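Local coordinates for putative Ribokinase II (Escherichia coli O6, PDB 3IQ0), which binds ATP and magnesium and probably transfers a phosphate from ATP to ribose or a related sugar, as a pfkB-family carbohydrate kinase, at residues Ile70-Leu73 / Ala74-Val78; Phe142-His145 / Met146-Val150; Leu272-Asp275 / Ala276-Leu280. All blocks are in the same frame, centred on the assembly; numbering follows the deposited sequence.

In the fold
The three contacts follow one another along the chain, and none touches another. Contact 1 ends helix 64-75, which links strands 54-61 and 83-86. Contact 2 starts helix 144-159, which links strands 131-137 and 163-167. All four strands belong to the nine-stranded sheet, so both helices are crossovers of its alpha/beta core. Contact 3 is the turn between helices 258-271 and 276-290. Centres of contacts 1 and 2 lie about 25 Å apart, and those of contacts 2 and 3 about 32 Å, on opposite sides of the chain centre. The contacts thus mark helix ends at separate places in the pfkB kinase fold. ATP is distant: about 12 Å from the Ala279 side chain, 14 Å from that of Phe142.

Contact 1 (Ile70-Leu73 / Ala74-Val78); sequences IHRL and AADGV
Arg72 and Asp76 meet one turn apart at the end of helix 64-75. Their charged groups form a long salt bridge, NH1 of Arg72 to OD2 of Asp76 at 3.8 Å. The same carboxylate oxygen lies nearer to the aliphatic part of the arginine, 3.2 Å from Arg72 CD. The arginine chain leaves with CG anti to its backbone N (chi1 163°) and then bends at chi2, which brings CD beside the aspartate; a further bend at chi3 sets the guanidinium. The guanidinium and carboxylate planes are 60° apart, so the two groups do not pair flat. The stronger partner of Arg72 is Glu298, which takes its NH2.

Backbone bonds close the helix. Ala74 N donates to Ile70 O, Ala75 N to His71 O and Asp76 N to Arg72 O. Leu73 O then accepts from Val78 N at 2.9 Å, and Gly77 N bonds back to Ala74 O at 2.9 Å. This is a Schellman motif, with Gly77 at positive phi (104°).

The apolar contact follows the turn. Leu73 and Val78 lie side by side and point the same way, CB to CB 4.1 Å. Val78 also packs on Ile44 and Thr48 of helix 39-49, so the turn is fitted against that neighbour.

Asp45 OD1 comes close to Asp76 OD2. A long, weak ion pair from Arg72 NH1 to Asp45 OD2 may partly offset this. The chemistry implies a helix end set by its backbone bonds and apolar packing, with Arg72 held mainly by Glu298 and only at long range by Asp76 and Asp45.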
ATOM      1  N   ILE B  70       5.494  -3.602 -15.676  1.00 24.29           N
ATOM      2  CA  ILE B  70       5.522  -4.553 -16.782  1.00 24.97           C
ATOM      3  C   ILE B  70       5.779  -3.854 -18.113  1.00 25.98           C
ATOM      4  O   ILE B  70       6.529  -4.362 -18.944  1.00 27.51           O
ATOM      5  CB  ILE B  70       4.207  -5.357 -16.889  1.00 25.03           C
ATOM      6  CG1 ILE B  70       4.118  -6.360 -15.739  1.00 26.60           C
ATOM      7  CG2 ILE B  70       4.154  -6.099 -18.224  1.00 27.38           C
ATOM      8  CD1 ILE B  70       2.811  -7.127 -15.687  1.00 27.16           C
ATOM      9  N   HIS B  71       5.160  -2.692 -18.310  1.00 24.62           N
ATOM     10  CA  HIS B  71       5.327  -1.927 -19.543  1.00 25.25           C
ATOM     11  C   HIS B  71       6.757  -1.425 -19.721  1.00 24.89           C
ATOM     12  O   HIS B  71       7.340  -1.538 -20.804  1.00 23.71           O
ATOM     13  CB  HIS B  71       4.371  -0.729 -19.559  1.00 28.09           C
ATOM     14  CG  HIS B  71       2.924  -1.103 -19.656  1.00 30.78           C
ATOM     15  ND1 HIS B  71       1.910  -0.192 -19.463  1.00 34.30           N
ATOM     16  CD2 HIS B  71       2.325  -2.286 -19.927  1.00 32.32           C
ATOM     17  CE1 HIS B  71       0.743  -0.799 -19.609  1.00 34.34           C
ATOM     18  NE2 HIS B  71       0.968  -2.069 -19.890  1.00 33.86           N
ATOM     19  N   ARG B  72       7.315  -0.860 -18.656  1.00 22.14           N
ATOM     20  CA  ARG B  72       8.678  -0.337 -18.687  1.00 20.84           C
ATOM     21  C   ARG B  72       9.683  -1.447 -18.991  1.00 20.42           C
ATOM     22  O   ARG B  72      10.509  -1.313 -19.883  1.00 19.50           O
ATOM     23  CB  ARG B  72       9.029   0.318 -17.346  1.00 20.62           C
ATOM     24  CG  ARG B  72      10.525   0.531 -17.137  1.00 23.47           C
ATOM     25  CD  ARG B  72      11.099   1.527 -18.131  1.00 29.39           C
ATOM     26  NE  ARG B  72      11.053   2.886 -17.607  1.00 36.34           N
ATOM     27  CZ  ARG B  72      12.052   3.472 -16.953  1.00 38.51           C
ATOM     28  NH1 ARG B  72      13.193   2.827 -16.746  1.00 39.37           N
ATOM     29  NH2 ARG B  72      11.903   4.705 -16.490  1.00 41.63           N
ATOM     30  N   LEU B  73       9.615  -2.535 -18.232  1.00 20.62           N
ATOM     31  CA  LEU B  73      10.525  -3.662 -18.427  1.00 19.22           C
ATOM     32  C   LEU B  73      10.393  -4.284 -19.816  1.00 20.18           C
ATOM     33  O   LEU B  73      11.395  -4.587 -20.465  1.00 19.76           O
ATOM     34  CB  LEU B  73      10.274  -4.721 -17.347  1.00 21.03           C
ATOM     35  CG  LEU B  73      11.184  -4.749 -16.105  1.00 21.98           C
ATOM     36  CD1 LEU B  73      11.937  -3.456 -15.936  1.00 22.52           C
ATOM     37  CD2 LEU B  73      10.357  -5.063 -14.887  1.00 20.08           C
ATOM     38  N   ALA B  74       9.161  -4.475 -20.273  1.00 18.70           N
ATOM     39  CA  ALA B  74       8.947  -5.065 -21.591  1.00 19.99           C
ATOM     40  C   ALA B  74       9.492  -4.143 -22.673  1.00 20.91           C
ATOM     41  O   ALA B  74      10.185  -4.586 -23.589  1.00 24.14           O
ATOM     42  CB  ALA B  74       7.460  -5.320 -21.817  1.00 22.26           C
ATOM     43  N   ALA B  75       9.188  -2.855 -22.558  1.00 21.97           N
ATOM     44  CA  ALA B  75       9.646  -1.873 -23.531  1.00 22.35           C
ATOM     45  C   ALA B  75      11.167  -1.803 -23.579  1.00 22.66           C
ATOM     46  O   ALA B  75      11.744  -1.547 -24.633  1.00 22.94           O
ATOM     47  CB  ALA B  75       9.065  -0.493 -23.201  1.00 22.79           C
ATOM     48  N   ASP B  76      11.821  -2.035 -22.443  1.00 22.77           N
ATOM     49  CA  ASP B  76      13.273  -1.988 -22.406  1.00 21.63           C
ATOM     50  C   ASP B  76      13.920  -3.275 -22.915  1.00 23.29           C
ATOM     51  O   ASP B  76      15.145  -3.365 -23.017  1.00 21.50           O
ATOM     52  CB  ASP B  76      13.769  -1.651 -20.998  1.00 22.02           C
ATOM     53  CG  ASP B  76      13.607  -0.174 -20.667  1.00 24.11           C
ATOM     54  OD1 ASP B  76      13.390   0.635 -21.599  1.00 24.45           O
ATOM     55  OD2 ASP B  76      13.714   0.192 -19.483  1.00 21.72           O
ATOM     56  N   GLY B  77      13.093  -4.266 -23.240  1.00 23.42           N
ATOM     57  CA  GLY B  77      13.612  -5.510 -23.781  1.00 23.91           C
ATOM     58  C   GLY B  77      13.669  -6.700 -22.845  1.00 22.88           C
ATOM     59  O   GLY B  77      14.179  -7.757 -23.224  1.00 23.59           O
ATOM     60  N   VAL B  78      13.160  -6.540 -21.628  1.00 20.74           N
ATOM     61  CA  VAL B  78      13.177  -7.639 -20.662  1.00 20.37           C
ATOM     62  C   VAL B  78      12.104  -8.680 -20.953  1.00 20.86           C
ATOM     63  O   VAL B  78      11.012  -8.348 -21.409  1.00 22.52           O
ATOM     64  CB  VAL B  78      12.954  -7.135 -19.218  1.00 19.02           C
ATOM     65  CG1 VAL B  78      12.997  -8.309 -18.256  1.00 16.29           C
ATOM     66  CG2 VAL B  78      14.009  -6.109 -18.854  1.00 15.39           C
TER

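Contact 2 (Phe142-His145 / Met146-Val150); sequences FSFH and MVDAV
Ser143 O receives the N-H of Val147 at 3.1 Å, in the carbonyl plane and nearly straight (166°), which opens the first turn of helix 144-159. Asp148 N and Ala149 N continue the helical bonding to Phe144 O and His145 O. Ser143 is the N-cap. Its OG accepts from Met146 N at 3.2 Å and, weakly, from His145 N. With OG between the backbone N and the carbonyl carbon, chi1 of 87° turns it forward to these first N-H groups of the helix.

Met146 is present as selenomethionine. Its CG lies over one face of the Phe142 ring, 4.1 Å from the centroid, a CH-pi contact. The selenium approaches the same ring obliquely, at 4.7 Å from the centroid. The bends at chi2 and chi3 turn the chain back, and CE ends 3.7 Å from CB of His145. Phe142 also packs on Ile110 and Met174, and Met146 on Leu118.

On another part of the turn, Asp148 OD2 lies at the edge of the Phe144 ring, 3.9 Å from CD1. Ring and carboxylate planes stand 77° apart. Val147 packs on Met180 and Ala183 of helix 178-189.

A serine N-cap with a Met-aromatic contact beside it here begins the crossover helix of a beta-alpha-beta unit, between parallel strands 131-137 and 163-167.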
ATOM      1  N   PHE B 142      12.678 -12.016   2.595  1.00 32.56           N
ATOM      2  CA  PHE B 142      12.024 -11.531   3.803  1.00 34.71           C
ATOM      3  C   PHE B 142      10.905 -12.449   4.293  1.00 35.61           C
ATOM      4  O   PHE B 142      10.099 -12.057   5.138  1.00 36.40           O
ATOM      5  CB  PHE B 142      11.488 -10.105   3.583  1.00 34.01           C
ATOM      6  CG  PHE B 142      10.557  -9.963   2.400  1.00 32.57           C
ATOM      7  CD1 PHE B 142       9.273 -10.496   2.432  1.00 32.32           C
ATOM      8  CD2 PHE B 142      10.961  -9.265   1.262  1.00 31.69           C
ATOM      9  CE1 PHE B 142       8.402 -10.336   1.350  1.00 32.52           C
ATOM     10  CE2 PHE B 142      10.100  -9.101   0.178  1.00 31.10           C
ATOM     11  CZ  PHE B 142       8.819  -9.635   0.220  1.00 33.05           C
ATOM     12  N   SER B 143      10.861 -13.668   3.762  1.00 37.18           N
ATOM     13  CA  SER B 143       9.853 -14.655   4.155  1.00 39.00           C
ATOM     14  C   SER B 143      10.285 -16.034   3.666  1.00 40.36           C
ATOM     15  O   SER B 143      11.062 -16.143   2.715  1.00 39.18           O
ATOM     16  CB  SER B 143       8.484 -14.309   3.559  1.00 38.67           C
ATOM     17  OG  SER B 143       8.334 -14.854   2.263  1.00 40.92           O
ATOM     18  N   PHE B 144       9.777 -17.084   4.307  1.00 40.74           N
ATOM     19  CA  PHE B 144      10.149 -18.441   3.925  1.00 42.14           C
ATOM     20  C   PHE B 144       9.654 -18.781   2.521  1.00 41.90           C
ATOM     21  O   PHE B 144      10.215 -19.650   1.856  1.00 42.76           O
ATOM     22  CB  PHE B 144       9.619 -19.451   4.957  1.00 43.87           C
ATOM     23  CG  PHE B 144       8.183 -19.847   4.753  1.00 46.02           C
ATOM     24  CD1 PHE B 144       7.855 -20.899   3.902  1.00 46.96           C
ATOM     25  CD2 PHE B 144       7.159 -19.171   5.411  1.00 47.11           C
ATOM     26  CE1 PHE B 144       6.528 -21.275   3.710  1.00 48.37           C
ATOM     27  CE2 PHE B 144       5.827 -19.538   5.226  1.00 48.34           C
ATOM     28  CZ  PHE B 144       5.511 -20.594   4.373  1.00 48.27           C
ATOM     29  N   HIS B 145       8.606 -18.094   2.073  1.00 40.79           N
ATOM     30  CA  HIS B 145       8.059 -18.311   0.736  1.00 40.66           C
ATOM     31  C   HIS B 145       9.014 -17.754  -0.312  1.00 40.84           C
ATOM     32  O   HIS B 145       9.143 -18.303  -1.406  1.00 39.30           O
ATOM     33  CB  HIS B 145       6.705 -17.618   0.599  1.00 43.11           C
ATOM     34  CG  HIS B 145       5.559 -18.419   1.130  1.00 47.21           C
ATOM     35  ND1 HIS B 145       4.544 -17.859   1.877  1.00 48.61           N
ATOM     36  CD2 HIS B 145       5.247 -19.729   0.991  1.00 48.00           C
ATOM     37  CE1 HIS B 145       3.657 -18.793   2.176  1.00 50.30           C
ATOM     38  NE2 HIS B 145       4.061 -19.936   1.650  1.00 49.74           N
HETATM   39  N   MSE B 146       9.675 -16.653   0.030  1.00 41.14           N
HETATM   40  CA  MSE B 146      10.627 -16.012  -0.867  1.00 42.66           C
HETATM   41  C   MSE B 146      11.886 -16.862  -0.976  1.00 41.81           C
HETATM   42  O   MSE B 146      12.390 -17.098  -2.076  1.00 41.51           O
HETATM   43  CB  MSE B 146      10.993 -14.620  -0.342  1.00 44.97           C
HETATM   44  CG  MSE B 146       9.810 -13.696  -0.094  1.00 48.46           C
HETATM   45 SE   MSE B 146       8.754 -13.336  -1.671  1.00 53.72          SE
HETATM   46  CE  MSE B 146       7.227 -14.454  -1.260  1.00 54.27           C
ATOM     47  N   VAL B 147      12.391 -17.327   0.165  1.00 40.84           N
ATOM     48  CA  VAL B 147      13.598 -18.150   0.173  1.00 40.87           C
ATOM     49  C   VAL B 147      13.352 -19.448  -0.589  1.00 40.97           C
ATOM     50  O   VAL B 147      14.253 -19.969  -1.245  1.00 41.87           O
ATOM     51  CB  VAL B 147      14.057 -18.486   1.616  1.00 40.43           C
ATOM     52  CG1 VAL B 147      14.116 -17.223   2.453  1.00 39.54           C
ATOM     53  CG2 VAL B 147      13.122 -19.498   2.240  1.00 40.90           C
ATOM     54  N   ASP B 148      12.130 -19.964  -0.499  1.00 40.78           N
ATOM     55  CA  ASP B 148      11.780 -21.196  -1.193  1.00 41.28           C
ATOM     56  C   ASP B 148      11.804 -20.984  -2.701  1.00 40.03           C
ATOM     57  O   ASP B 148      12.396 -21.775  -3.437  1.00 38.93           O
ATOM     58  CB  ASP B 148      10.395 -21.677  -0.752  1.00 42.87           C
ATOM     59  CG  ASP B 148      10.419 -22.365   0.602  1.00 44.90           C
ATOM     60  OD1 ASP B 148      11.463 -22.306   1.286  1.00 45.74           O
ATOM     61  OD2 ASP B 148       9.389 -22.964   0.981  1.00 46.29           O
ATOM     62  N   ALA B 149      11.161 -19.913  -3.156  1.00 38.35           N
ATOM     63  CA  ALA B 149      11.121 -19.593  -4.577  1.00 37.39           C
ATOM     64  C   ALA B 149      12.549 -19.455  -5.091  1.00 36.21           C
ATOM     65  O   ALA B 149      12.893 -19.979  -6.151  1.00 36.11           O
ATOM     66  CB  ALA B 149      10.355 -18.291  -4.799  1.00 36.60           C
ATOM     67  N   VAL B 150      13.382 -18.757  -4.326  1.00 34.57           N
ATOM     68  CA  VAL B 150      14.773 -18.558  -4.703  1.00 34.67           C
ATOM     69  C   VAL B 150      15.579 -19.857  -4.671  1.00 34.60           C
ATOM     70  O   VAL B 150      16.379 -20.115  -5.566  1.00 33.42           O
ATOM     71  CB  VAL B 150      15.440 -17.515  -3.787  1.00 35.03           C
ATOM     72  CG1 VAL B 150      16.925 -17.439  -4.078  1.00 36.10           C
ATOM     73  CG2 VAL B 150      14.798 -16.157  -4.009  1.00 34.25           C
TER

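Contact 3 (Leu272-Asp275 / Ala276-Leu280); sequences LGFD and AHRAL
Phe274 reaches from the loop towards the first turn of helix 276-290. Its CB lies 4.2 Å from CB of Ala279 and also touches CB of Arg278. From there CG stands anti to the carbonyl carbon (chi1 -77°), which turns the ring under the arginine. CG meets Arg278 NH1 at 3.4 Å. CD1 and CD2 come almost as close to this nitrogen, and CE1, CE2 and CZ complete the circle. NH1 sits over the centre of one ring face. The contact is a cation-pi one, with Arg278 CZ 4.4 Å from the ring centroid. The guanidinium is not stacked flat, as its plane is 48° from that of the ring. Tyr282 meets the Phe274 ring edge-to-face.

Phe274 belongs to the Schellman motif that ends helix 258-271: its N bonds to Cys269 O and that of Gly273, at positive phi, to Arg270 O. The next helix starts at once, and Asp275 is its N-cap. Asp275 OD1 accepts from Arg278 N in a short bond of 2.6 Å. The donor lies nearly on the line of the C-O bond of the carboxylate. The negative cap would be expected to suit the partial positive charge of the helix start. Asp275 O takes Ala279 N at 3.0 Å, almost straight at 171°.

Ala276 packs on Phe243 of strand 242-245 and Tyr236 of strand 234-237, while the His277 ring stacks with that of Phe243.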
ATOM      1  N   LEU B 272      29.296  -9.756 -21.889  1.00 21.22           N
ATOM      2  CA  LEU B 272      29.756  -9.262 -23.181  1.00 21.91           C
ATOM      3  C   LEU B 272      31.257  -9.497 -23.339  1.00 23.55           C
ATOM      4  O   LEU B 272      31.884  -8.980 -24.258  1.00 24.59           O
ATOM      5  CB  LEU B 272      29.420  -7.772 -23.329  1.00 20.42           C
ATOM      6  CG  LEU B 272      27.926  -7.421 -23.255  1.00 22.63           C
ATOM      7  CD1 LEU B 272      27.749  -5.920 -23.292  1.00 20.72           C
ATOM      8  CD2 LEU B 272      27.168  -8.080 -24.399  1.00 20.91           C
ATOM      9  N   GLY B 273      31.827 -10.283 -22.430  1.00 25.28           N
ATOM     10  CA  GLY B 273      33.240 -10.614 -22.504  1.00 24.96           C
ATOM     11  C   GLY B 273      34.281  -9.646 -21.963  1.00 25.23           C
ATOM     12  O   GLY B 273      35.468  -9.817 -22.232  1.00 26.00           O
ATOM     13  N   PHE B 274      33.863  -8.626 -21.219  1.00 24.83           N
ATOM     14  CA  PHE B 274      34.818  -7.672 -20.649  1.00 25.08           C
ATOM     15  C   PHE B 274      35.652  -8.391 -19.590  1.00 24.09           C
ATOM     16  O   PHE B 274      35.139  -9.271 -18.903  1.00 24.94           O
ATOM     17  CB  PHE B 274      34.082  -6.512 -19.967  1.00 25.22           C
ATOM     18  CG  PHE B 274      33.512  -5.493 -20.912  1.00 25.81           C
ATOM     19  CD1 PHE B 274      33.061  -5.854 -22.175  1.00 28.05           C
ATOM     20  CD2 PHE B 274      33.365  -4.174 -20.504  1.00 26.51           C
ATOM     21  CE1 PHE B 274      32.466  -4.916 -23.015  1.00 29.29           C
ATOM     22  CE2 PHE B 274      32.771  -3.228 -21.334  1.00 28.24           C
ATOM     23  CZ  PHE B 274      32.320  -3.602 -22.594  1.00 28.35           C
ATOM     24  N   ASP B 275      36.926  -8.031 -19.450  1.00 25.00           N
ATOM     25  CA  ASP B 275      37.737  -8.658 -18.412  1.00 26.62           C
ATOM     26  C   ASP B 275      37.362  -8.007 -17.084  1.00 27.68           C
ATOM     27  O   ASP B 275      36.608  -7.033 -17.059  1.00 27.90           O
ATOM     28  CB  ASP B 275      39.248  -8.516 -18.682  1.00 28.03           C
ATOM     29  CG  ASP B 275      39.720  -7.068 -18.776  1.00 30.70           C
ATOM     30  OD1 ASP B 275      39.219  -6.197 -18.041  1.00 31.13           O
ATOM     31  OD2 ASP B 275      40.633  -6.806 -19.586  1.00 36.24           O
ATOM     32  N   ALA B 276      37.880  -8.535 -15.980  1.00 27.55           N
ATOM     33  CA  ALA B 276      37.556  -7.989 -14.664  1.00 28.06           C
ATOM     34  C   ALA B 276      37.845  -6.498 -14.545  1.00 26.91           C
ATOM     35  O   ALA B 276      37.073  -5.761 -13.943  1.00 27.58           O
ATOM     36  CB  ALA B 276      38.305  -8.753 -13.583  1.00 27.34           C
ATOM     37  N   HIS B 277      38.952  -6.057 -15.128  1.00 29.79           N
ATOM     38  CA  HIS B 277      39.349  -4.651 -15.085  1.00 31.65           C
ATOM     39  C   HIS B 277      38.404  -3.720 -15.835  1.00 30.94           C
ATOM     40  O   HIS B 277      38.083  -2.634 -15.351  1.00 30.70           O
ATOM     41  CB  HIS B 277      40.768  -4.494 -15.636  1.00 34.96           C
ATOM     42  CG  HIS B 277      41.836  -4.880 -14.662  1.00 38.90           C
ATOM     43  ND1 HIS B 277      42.263  -4.039 -13.657  1.00 40.03           N
ATOM     44  CD2 HIS B 277      42.527  -6.035 -14.505  1.00 40.95           C
ATOM     45  CE1 HIS B 277      43.169  -4.659 -12.922  1.00 42.27           C
ATOM     46  NE2 HIS B 277      43.348  -5.872 -13.414  1.00 41.82           N
ATOM     47  N   ARG B 278      37.969  -4.133 -17.020  1.00 30.18           N
ATOM     48  CA  ARG B 278      37.053  -3.320 -17.807  1.00 30.38           C
ATOM     49  C   ARG B 278      35.678  -3.284 -17.143  1.00 28.04           C
ATOM     50  O   ARG B 278      35.086  -2.219 -16.965  1.00 27.58           O
ATOM     51  CB  ARG B 278      36.919  -3.891 -19.218  1.00 34.03           C
ATOM     52  CG  ARG B 278      37.847  -3.274 -20.236  1.00 41.26           C
ATOM     53  CD  ARG B 278      37.181  -2.093 -20.923  1.00 46.11           C
ATOM     54  NE  ARG B 278      37.290  -2.199 -22.376  1.00 49.01           N
ATOM     55  CZ  ARG B 278      36.855  -3.241 -23.081  1.00 52.01           C
ATOM     56  NH1 ARG B 278      36.283  -4.268 -22.467  1.00 54.90           N
ATOM     57  NH2 ARG B 278      36.997  -3.262 -24.400  1.00 51.77           N
ATOM     58  N   ALA B 279      35.187  -4.460 -16.772  1.00 24.52           N
ATOM     59  CA  ALA B 279      33.886  -4.585 -16.139  1.00 23.94           C
ATOM     60  C   ALA B 279      33.768  -3.769 -14.849  1.00 22.65           C
ATOM     61  O   ALA B 279      32.717  -3.192 -14.571  1.00 22.37           O
ATOM     62  CB  ALA B 279      33.590  -6.052 -15.867  1.00 22.69           C
ATOM     63  N   LEU B 280      34.841  -3.717 -14.064  1.00 21.00           N
ATOM     64  CA  LEU B 280      34.805  -2.963 -12.824  1.00 21.57           C
ATOM     65  C   LEU B 280      34.730  -1.458 -13.082  1.00 22.31           C
ATOM     66  O   LEU B 280      34.010  -0.741 -12.384  1.00 23.50           O
ATOM     67  CB  LEU B 280      36.029  -3.278 -11.959  1.00 23.23           C
ATOM     68  CG  LEU B 280      35.958  -2.708 -10.539  1.00 22.26           C
ATOM     69  CD1 LEU B 280      34.869  -3.423  -9.761  1.00 21.26           C
ATOM     70  CD2 LEU B 280      37.301  -2.876  -9.841  1.00 24.19           C
TER